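Local coordinates for ABC transporter, periplasmic substrate-binding protein (Thermotoga maritima, PDB 2HPG), which is a periplasmic solute-binding protein that probably captures a ligand for a tripartite ATP-independent (TRAP) transport system, at residues 36-41 with 243-248; 161-166 with 199-204; 187-192 with 212-217. All coordinates share one frame; numbering follows the deposited sequence.

How the interactions relate
Interactions 2 and 3 are neighbours, with centres about 11 Å apart, while interaction 1 lies on the other side of the chain's centre, about 38 Å from interaction 2 and 45 Å from interaction 3, centre to centre. Helix 188-193 leads into strand 199-202, so the two close contacts share a core: Arg162 NE lies 3.5 Å from Ile188 CD1, and Leu202 CD1 lies 3.5 Å from Leu212 CD1. Interaction 2 is buried and includes Arg162, which probably corresponds to the arginine that pairs with the ligand carboxylate in relatives such as SiaP. Interaction 1 is a surface contact remote from that region.

Interaction 1: residues 36-41 with 243-248; sequences EKTNGD and KEYQKI
Lys37, in the last turn of helix 22-37, meets Ile248 through its aliphatic base: Lys37 CB lies 3.9 Å from Ile248 CG2, while the bent outer chain leads away from helix 243-278. Ile248 CD1 reaches the Lys37 carbonyl as well, 3.6 Å from Lys37 O. Thr38 is the first residue to leave the helix, and its two branches do different work. With chi1 at 64°, OG1 turns back to Val34 O and is also bonded to Val42 N, which leaves CG2 to lie over one face of Tyr245, 4.0 Å from the centroid of the Tyr245 ring and 22° off its normal, in a CH-pi contact. Asn39, at positive phi, is the C-prime residue of a Schellman motif in which Asn39 N bonds Glu36 O and Gly40 N bonds Glu35 O. Thr38 to Asp41 form a type I' turn, and at the backbone angles of Gly40 a CB would press on the carbonyl O of Asn39. The turn delivers Asp41 to the phenol of Tyr245: Tyr245 OH donates to Asp41 OD2 at 3.1 Å, arriving from above a carboxylate plane that stands 86° from the ring. Backbone bonding of Asp41 with Tyr9 then leads into the parallel pairing of strands 9-14 and 42-47, so the contact packs the end of helix 22-37, on its way into the sheet, against the first turns of helix 243-278.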
loop_
_atom_site.group_PDB
_atom_site.type_symbol
_atom_site.label_atom_id
_atom_site.label_comp_id
_atom_site.label_asym_id
_atom_site.label_seq_id
_atom_site.Cartn_x
_atom_site.Cartn_y
_atom_site.Cartn_z
ATOM N N GLU A 36 -1.288 9.980 -24.792
ATOM C CA GLU A 36 -0.489 10.901 -25.602
ATOM C C GLU A 36 0.654 10.189 -26.329
ATOM O O GLU A 36 0.791 10.304 -27.542
ATOM C CB GLU A 36 0.064 12.025 -24.727
ATOM C CG GLU A 36 -1.004 13.035 -24.300
ATOM C CD GLU A 36 -0.498 14.032 -23.281
ATOM O OE1 GLU A 36 0.707 13.988 -22.955
ATOM O OE2 GLU A 36 -1.307 14.871 -22.823
ATOM N N LYS A 37 1.452 9.442 -25.585
ATOM C CA LYS A 37 2.633 8.788 -26.141
ATOM C C LYS A 37 2.357 7.567 -27.035
ATOM O O LYS A 37 3.264 7.093 -27.727
ATOM C CB LYS A 37 3.585 8.407 -25.011
ATOM C CG LYS A 37 4.115 9.626 -24.253
ATOM C CD LYS A 37 5.360 9.308 -23.448
ATOM C CE LYS A 37 5.737 10.452 -22.506
ATOM N NZ LYS A 37 5.585 11.824 -23.118
ATOM N N THR A 38 1.126 7.048 -27.000
ATOM C CA THR A 38 0.705 5.954 -27.894
ATOM C C THR A 38 -0.171 6.488 -29.016
ATOM O O THR A 38 -0.746 5.718 -29.787
ATOM C CB THR A 38 -0.118 4.878 -27.141
ATOM O OG1 THR A 38 -1.339 5.464 -26.663
ATOM C CG2 THR A 38 0.680 4.286 -26.010
ATOM N N ASN A 39 -0.303 7.808 -29.080
ATOM C CA ASN A 39 -1.068 8.477 -30.117
ATOM C C ASN A 39 -2.548 8.111 -30.090
ATOM O O ASN A 39 -3.188 8.037 -31.147
ATOM C CB ASN A 39 -0.490 8.164 -31.520
ATOM C CG ASN A 39 1.037 8.012 -31.532
ATOM O OD1 ASN A 39 1.556 6.920 -31.796
ATOM N ND2 ASN A 39 1.756 9.097 -31.249
ATOM N N GLY A 40 -3.100 7.876 -28.901
ATOM C CA GLY A 40 -4.504 7.513 -28.769
ATOM C C GLY A 40 -4.808 6.042 -29.025
ATOM O O GLY A 40 -5.960 5.627 -28.920
ATOM N N ASP A 41 -3.793 5.248 -29.357
ATOM C CA ASP A 41 -3.996 3.816 -29.572
ATOM C C ASP A 41 -4.288 3.035 -28.293
ATOM O O ASP A 41 -4.941 2.002 -28.355
ATOM C CB ASP A 41 -2.801 3.181 -30.297
ATOM C CG ASP A 41 -2.963 3.198 -31.815
ATOM O OD1 ASP A 41 -3.836 3.930 -32.328
ATOM O OD2 ASP A 41 -2.231 2.454 -32.492
ATOM N N LYS A 243 5.550 -4.099 -28.095
ATOM C CA LYS A 243 6.607 -3.841 -27.110
ATOM C C LYS A 243 6.800 -2.366 -26.769
ATOM O O LYS A 243 7.052 -2.034 -25.621
ATOM C CB LYS A 243 7.937 -4.430 -27.583
ATOM C CG LYS A 243 7.943 -5.947 -27.609
ATOM C CD LYS A 243 8.086 -6.528 -26.207
ATOM C CE LYS A 243 8.067 -8.051 -26.244
ATOM N NZ LYS A 243 6.710 -8.559 -26.645
ATOM N N GLU A 244 6.691 -1.480 -27.752
ATOM C CA GLU A 244 6.839 -0.048 -27.519
ATOM C C GLU A 244 5.792 0.436 -26.523
ATOM O O GLU A 244 6.062 1.282 -25.669
ATOM C CB GLU A 244 6.680 0.738 -28.823
ATOM C CG GLU A 244 7.095 2.206 -28.699
ATOM C CD GLU A 244 6.419 3.138 -29.693
ATOM O OE1 GLU A 244 5.936 2.667 -30.747
ATOM O OE2 GLU A 244 6.382 4.359 -29.416
ATOM N N TYR A 245 4.578 -0.085 -26.660
ATOM C CA TYR A 245 3.480 0.331 -25.783
ATOM C C TYR A 245 3.632 -0.285 -24.403
ATOM O O TYR A 245 3.300 0.334 -23.403
ATOM C CB TYR A 245 2.127 -0.042 -26.386
ATOM C CG TYR A 245 1.725 0.732 -27.620
ATOM C CD1 TYR A 245 2.471 1.810 -28.095
ATOM C CD2 TYR A 245 0.552 0.403 -28.297
ATOM C CE1 TYR A 245 2.067 2.520 -29.230
ATOM C CE2 TYR A 245 0.140 1.105 -29.419
ATOM C CZ TYR A 245 0.902 2.152 -29.889
ATOM O OH TYR A 245 0.462 2.836 -31.006
ATOM N N GLN A 246 4.134 -1.507 -24.356
ATOM C CA GLN A 246 4.443 -2.151 -23.095
ATOM C C GLN A 246 5.394 -1.281 -22.267
ATOM O O GLN A 246 5.187 -1.087 -21.062
ATOM C CB GLN A 246 5.058 -3.537 -23.341
ATOM C CG GLN A 246 4.086 -4.549 -23.914
ATOM C CD GLN A 246 4.682 -5.941 -24.084
ATOM O OE1 GLN A 246 4.099 -6.793 -24.748
ATOM N NE2 GLN A 246 5.830 -6.177 -23.488
ATOM N N LYS A 247 6.423 -0.748 -22.920
ATOM C CA LYS A 247 7.423 0.077 -22.246
ATOM C C LYS A 247 6.881 1.424 -21.826
ATOM O O LYS A 247 7.186 1.877 -20.731
ATOM C CB LYS A 247 8.679 0.276 -23.116
ATOM C CG LYS A 247 9.655 -0.886 -23.054
ATOM C CD LYS A 247 11.026 -0.518 -23.629
ATOM C CE LYS A 247 11.902 -1.763 -23.802
ATOM N NZ LYS A 247 13.356 -1.421 -24.038
ATOM N N ILE A 248 6.105 2.071 -22.695
ATOM C CA ILE A 248 5.452 3.329 -22.355
ATOM C C ILE A 248 4.538 3.189 -21.132
ATOM O O ILE A 248 4.544 4.037 -20.237
ATOM C CB ILE A 248 4.607 3.856 -23.516
ATOM C CG1 ILE A 248 5.511 4.316 -24.673
ATOM C CG2 ILE A 248 3.720 5.034 -23.056
ATOM C CD1 ILE A 248 4.836 4.299 -26.024
#

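Interaction 2: residues 161-166 with 199-204; sequences IRTPGA and GAELTY
Thr163 and Glu201 approach each other obliquely, and the hydroxyl meets the carboxylate from above its plane: Thr163 OG1 donates to Glu201 OE1 at 2.7 Å, 43° out of that plane. Glu201 gets there with CG between the backbone N and carbonyl carbon (chi1 55°) and the chain bent at chi2, which also brings OE1 to 3.6 Å from Pro164 CD. Where the strands pair, Ile161 lays its CD1 against the backbone of Gly199, 3.7 Å from Gly199 CA, where any side chain would be tight. The two parallel strands are joined here by Arg162 N to Gly199 O, 3.0 Å and nearly straight at 172°. Beyond it they part, and a water fills the step, donating to Arg162 O and accepting from Arg162 NE and Glu201 N. The side chains of Arg162 and Leu202 cross at about a right angle, with Arg162 NH2 4.0 Å from Leu202 CD2, while NH1 is bonded to Val183 O. Outside the two segments, Glu201 OE1 forms a salt bridge with Arg142, and OE2 is hydrogen-bonded to His224. A leucine in place of Glu201 would probably leave Thr163 OG1 without its acceptor and Arg142 without its charged mate. The chemistry is that of a buried polar network that holds Arg162 by its backbone, a water and a carbonyl, consistent with the substrate-binding part played by the equivalent arginine in other TRAP binding proteins.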
loop_
_atom_site.group_PDB
_atom_site.type_symbol
_atom_site.label_atom_id
_atom_site.label_comp_id
_atom_site.label_asym_id
_atom_site.label_seq_id
_atom_site.Cartn_x
_atom_site.Cartn_y
_atom_site.Cartn_z
ATOM N N ILE A 161 -7.764 -3.216 17.660
ATOM C CA ILE A 161 -7.364 -2.240 16.623
ATOM C C ILE A 161 -7.714 -2.742 15.229
ATOM O O ILE A 161 -7.277 -3.823 14.815
ATOM C CB ILE A 161 -5.836 -2.001 16.663
ATOM C CG1 ILE A 161 -5.413 -1.378 18.005
ATOM C CG2 ILE A 161 -5.394 -1.133 15.524
ATOM C CD1 ILE A 161 -6.073 -0.015 18.317
ATOM N N ARG A 162 -8.469 -1.948 14.484
ATOM C CA ARG A 162 -8.928 -2.398 13.189
ATOM C C ARG A 162 -7.773 -2.233 12.216
ATOM O O ARG A 162 -7.016 -1.243 12.264
ATOM C CB ARG A 162 -10.230 -1.705 12.751
ATOM C CG ARG A 162 -10.130 -0.724 11.631
ATOM C CD ARG A 162 -10.319 -1.284 10.251
ATOM N NE ARG A 162 -9.427 -0.584 9.364
ATOM C CZ ARG A 162 -9.378 -0.629 8.036
ATOM N NH1 ARG A 162 -10.256 -1.245 7.270
ATOM N NH2 ARG A 162 -8.409 0.061 7.458
ATOM N N THR A 163 -7.598 -3.254 11.384
ATOM C CA THR A 163 -6.544 -3.253 10.354
ATOM C C THR A 163 -7.107 -4.075 9.176
ATOM O O THR A 163 -8.043 -4.835 9.376
ATOM C CB THR A 163 -5.232 -3.810 10.950
ATOM O OG1 THR A 163 -4.147 -3.601 10.040
ATOM C CG2 THR A 163 -5.382 -5.283 11.294
ATOM N N PRO A 164 -6.616 -3.861 7.940
ATOM C CA PRO A 164 -7.159 -4.597 6.788
ATOM C C PRO A 164 -7.140 -6.113 6.984
ATOM O O PRO A 164 -6.472 -6.606 7.886
ATOM C CB PRO A 164 -6.254 -4.160 5.656
ATOM C CG PRO A 164 -5.817 -2.815 6.052
ATOM C CD PRO A 164 -5.606 -2.879 7.509
ATOM N N GLY A 165 -7.917 -6.838 6.188
ATOM C CA GLY A 165 -8.255 -8.219 6.529
ATOM C C GLY A 165 -7.194 -9.267 6.253
ATOM O O GLY A 165 -7.247 -10.349 6.836
ATOM N N ALA A 166 -6.241 -8.981 5.376
ATOM C CA ALA A 166 -5.264 -9.996 4.954
ATOM C C ALA A 166 -4.275 -10.329 6.075
ATOM O O ALA A 166 -4.016 -9.496 6.957
ATOM C CB ALA A 166 -4.510 -9.529 3.679
ATOM N N GLY A 199 -9.694 1.363 18.311
ATOM C CA GLY A 199 -8.901 2.258 17.470
ATOM C C GLY A 199 -8.600 1.648 16.123
ATOM O O GLY A 199 -9.184 0.632 15.729
ATOM N N ALA A 200 -7.703 2.301 15.401
ATOM C CA ALA A 200 -7.324 1.899 14.054
ATOM C C ALA A 200 -5.853 2.229 13.853
ATOM O O ALA A 200 -5.154 2.617 14.784
ATOM C CB ALA A 200 -8.186 2.625 13.009
ATOM N N GLU A 201 -5.363 2.034 12.635
ATOM C CA GLU A 201 -4.000 2.367 12.317
ATOM C C GLU A 201 -4.030 2.806 10.868
ATOM O O GLU A 201 -4.484 2.063 10.008
ATOM C CB GLU A 201 -3.076 1.171 12.593
ATOM C CG GLU A 201 -3.438 -0.116 11.929
ATOM C CD GLU A 201 -2.922 -0.256 10.516
ATOM O OE1 GLU A 201 -3.558 -0.971 9.722
ATOM O OE2 GLU A 201 -1.895 0.347 10.190
ATOM N N LEU A 202 -3.675 4.062 10.625
ATOM C CA LEU A 202 -4.021 4.745 9.379
ATOM C C LEU A 202 -3.015 5.848 9.085
ATOM O O LEU A 202 -2.177 6.167 9.906
ATOM C CB LEU A 202 -5.420 5.380 9.497
ATOM C CG LEU A 202 -6.634 4.449 9.621
ATOM C CD1 LEU A 202 -7.905 5.253 9.948
ATOM C CD2 LEU A 202 -6.878 3.590 8.375
ATOM N N THR A 203 -3.115 6.438 7.895
ATOM C CA THR A 203 -2.402 7.657 7.575
ATOM C C THR A 203 -3.199 8.871 8.070
ATOM O O THR A 203 -4.370 8.741 8.380
ATOM C CB THR A 203 -2.279 7.795 6.074
ATOM O OG1 THR A 203 -3.584 7.980 5.536
ATOM C CG2 THR A 203 -1.639 6.532 5.482
ATOM N N TYR A 204 -2.556 10.040 8.137
ATOM C CA TYR A 204 -3.226 11.263 8.574
ATOM C C TYR A 204 -4.343 11.667 7.594
ATOM O O TYR A 204 -5.378 12.190 8.001
ATOM C CB TYR A 204 -2.204 12.402 8.720
ATOM C CG TYR A 204 -1.372 12.393 10.011
ATOM C CD1 TYR A 204 -1.895 12.878 11.193
ATOM C CD2 TYR A 204 -0.051 11.932 10.025
ATOM C CE1 TYR A 204 -1.148 12.938 12.327
ATOM C CE2 TYR A 204 0.707 11.976 11.186
ATOM C CZ TYR A 204 0.141 12.466 12.336
ATOM O OH TYR A 204 0.837 12.521 13.532
HETATM O O HOH W 1 -6.707 0.333 10.275
#

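Interaction 3: residues 187-192 with 212-217; sequences EIYTAV and LYEVLK
Helix 188-193 packs here against the 3-10 turn and loop that precede strand 218-234, with Tyr189 and Val192 on the helix set against Leu212, Val215 and Leu216. It is an apolar helix-to-turn interface. Tyr189 lies across the partner turn, its CG anti to the backbone N (chi1 -168°), which swings the ring out from the helix to Val215. One face of the ring takes Val215 CG2, 4.0 Å from the Tyr189 ring centroid and 19° off its normal, a CH-pi contact offset toward the rim. The other methyl reaches the far end of the phenol, with Val215 CG1 3.7 Å from Tyr189 CZ. At the edge of the ring, near its plane, Glu214 CB lies 3.5 Å from Tyr189 OH, while the carboxylate of Glu214 bends away. At the base of the tyrosine, Leu212 runs antiparallel alongside the tyrosine side chain, its CD2 3.6 Å from Tyr189 CA, and the same methyl touches Ile188 CG2 at 4.1 Å. Val192, one turn on, points CG1 into the angle between two residues of the loop, 3.9 Å from Val215 CB and also 3.9 Å from Leu216 CD2. The turn is held from within by Leu212 O, which accepts from both Val215 N and Leu216 N. Val215 O, beside Val192 CG1, is bonded to Asn147 ND2, and Asn147 OD1 takes the N-H of Lys217. On the inner side, Ile188 touches Ala200 and Leu212 touches Leu202, so helix 188-193 and the turn, which links helix 204-209 to strand 218-234, both pack on strand 199-202; backbone bonding of Lys217 with Ala282 joins the end of the loop to strand 282-284.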
loop_
_atom_site.group_PDB
_atom_site.type_symbol
_atom_site.label_atom_id
_atom_site.label_comp_id
_atom_site.label_asym_id
_atom_site.label_seq_id
_atom_site.Cartn_x
_atom_site.Cartn_y
_atom_site.Cartn_z
ATOM N N GLU A 187 -16.771 1.805 7.688
ATOM C CA GLU A 187 -17.456 1.520 8.962
ATOM C C GLU A 187 -16.583 1.683 10.211
ATOM O O GLU A 187 -17.026 1.376 11.325
ATOM C CB GLU A 187 -18.027 0.097 8.924
ATOM C CG GLU A 187 -19.473 0.018 8.412
ATOM C CD GLU A 187 -19.920 -1.406 8.251
ATOM O OE1 GLU A 187 -20.972 -1.775 8.828
ATOM O OE2 GLU A 187 -19.198 -2.171 7.563
ATOM N N ILE A 188 -15.350 2.170 10.041
ATOM C CA ILE A 188 -14.441 2.373 11.183
ATOM C C ILE A 188 -15.062 3.369 12.172
ATOM O O ILE A 188 -15.093 3.131 13.371
ATOM C CB ILE A 188 -13.032 2.891 10.721
ATOM C CG1 ILE A 188 -12.308 1.874 9.833
ATOM C CG2 ILE A 188 -12.122 3.184 11.914
ATOM C CD1 ILE A 188 -11.037 2.484 9.149
ATOM N N TYR A 189 -15.577 4.491 11.667
ATOM C CA TYR A 189 -16.203 5.471 12.554
ATOM C C TYR A 189 -17.314 4.818 13.401
ATOM O O TYR A 189 -17.325 4.955 14.635
ATOM C CB TYR A 189 -16.750 6.649 11.737
ATOM C CG TYR A 189 -17.146 7.841 12.568
ATOM C CD1 TYR A 189 -16.395 9.019 12.550
ATOM C CD2 TYR A 189 -18.274 7.806 13.366
ATOM C CE1 TYR A 189 -16.762 10.117 13.306
ATOM C CE2 TYR A 189 -18.633 8.892 14.141
ATOM C CZ TYR A 189 -17.884 10.044 14.102
ATOM O OH TYR A 189 -18.273 11.128 14.879
ATOM N N THR A 190 -18.219 4.088 12.737
ATOM C CA THR A 190 -19.311 3.350 13.410
ATOM C C THR A 190 -18.791 2.348 14.429
ATOM O O THR A 190 -19.322 2.229 15.545
ATOM C CB THR A 190 -20.144 2.554 12.391
ATOM O OG1 THR A 190 -20.611 3.426 11.362
ATOM C CG2 THR A 190 -21.341 1.873 13.051
ATOM N N ALA A 191 -17.754 1.606 14.045
ATOM C CA ALA A 191 -17.153 0.627 14.966
ATOM C C ALA A 191 -16.564 1.282 16.224
ATOM O O ALA A 191 -16.647 0.728 17.310
ATOM C CB ALA A 191 -16.100 -0.200 14.245
ATOM N N VAL A 192 -15.979 2.467 16.077
ATOM C CA VAL A 192 -15.449 3.214 17.222
ATOM C C VAL A 192 -16.602 3.805 18.059
ATOM O O VAL A 192 -16.670 3.592 19.260
ATOM C CB VAL A 192 -14.476 4.340 16.788
ATOM C CG1 VAL A 192 -13.935 5.085 18.013
ATOM C CG2 VAL A 192 -13.312 3.775 15.955
ATOM N N LEU A 212 -12.293 11.040 11.605
ATOM C CA LEU A 212 -12.122 10.141 12.753
ATOM C C LEU A 212 -11.602 10.864 14.007
ATOM O O LEU A 212 -11.699 10.345 15.106
ATOM C CB LEU A 212 -11.211 8.972 12.367
ATOM C CG LEU A 212 -11.887 7.946 11.458
ATOM C CD1 LEU A 212 -10.827 6.983 10.872
ATOM C CD2 LEU A 212 -13.004 7.184 12.206
ATOM N N TYR A 213 -11.095 12.080 13.843
ATOM C CA TYR A 213 -10.703 12.917 14.967
ATOM C C TYR A 213 -11.877 13.254 15.904
ATOM O O TYR A 213 -11.662 13.630 17.052
ATOM C CB TYR A 213 -10.052 14.215 14.467
ATOM C CG TYR A 213 -10.859 14.934 13.417
ATOM C CD1 TYR A 213 -11.946 15.730 13.761
ATOM C CD2 TYR A 213 -10.523 14.829 12.081
ATOM C CE1 TYR A 213 -12.687 16.387 12.788
ATOM C CE2 TYR A 213 -11.267 15.469 11.107
ATOM C CZ TYR A 213 -12.338 16.257 11.466
ATOM O OH TYR A 213 -13.065 16.893 10.478
ATOM N N GLU A 214 -13.098 13.083 15.426
ATOM C CA GLU A 214 -14.289 13.267 16.277
ATOM C C GLU A 214 -14.412 12.173 17.345
ATOM O O GLU A 214 -15.054 12.381 18.380
ATOM C CB GLU A 214 -15.549 13.287 15.428
ATOM C CG GLU A 214 -15.655 14.422 14.423
ATOM C CD GLU A 214 -15.980 15.788 15.033
ATOM O OE1 GLU A 214 -16.128 15.872 16.267
ATOM O OE2 GLU A 214 -16.099 16.779 14.262
ATOM N N VAL A 215 -13.802 11.008 17.112
ATOM C CA VAL A 215 -14.017 9.843 18.009
ATOM C C VAL A 215 -12.745 9.193 18.547
ATOM O O VAL A 215 -12.814 8.358 19.446
ATOM C CB VAL A 215 -14.941 8.778 17.323
ATOM C CG1 VAL A 215 -16.384 9.241 17.369
ATOM C CG2 VAL A 215 -14.474 8.440 15.854
ATOM N N LEU A 216 -11.596 9.564 17.978
ATOM C CA LEU A 216 -10.295 9.130 18.435
ATOM C C LEU A 216 -9.429 10.380 18.673
ATOM O O LEU A 216 -9.413 11.308 17.874
ATOM C CB LEU A 216 -9.649 8.192 17.398
ATOM C CG LEU A 216 -10.350 6.868 17.084
ATOM C CD1 LEU A 216 -9.902 6.315 15.707
ATOM C CD2 LEU A 216 -10.065 5.818 18.193
ATOM N N LYS A 217 -8.712 10.386 19.788
ATOM C CA LYS A 217 -7.939 11.551 20.216
ATOM C C LYS A 217 -6.461 11.492 19.832
ATOM O O LYS A 217 -5.871 12.528 19.506
ATOM C CB LYS A 217 -8.064 11.745 21.732
ATOM C CG LYS A 217 -7.120 12.814 22.286
ATOM C CD LYS A 217 -7.478 13.206 23.695
ATOM C CE LYS A 217 -6.363 14.074 24.321
ATOM N NZ LYS A 217 -6.761 14.632 25.646
#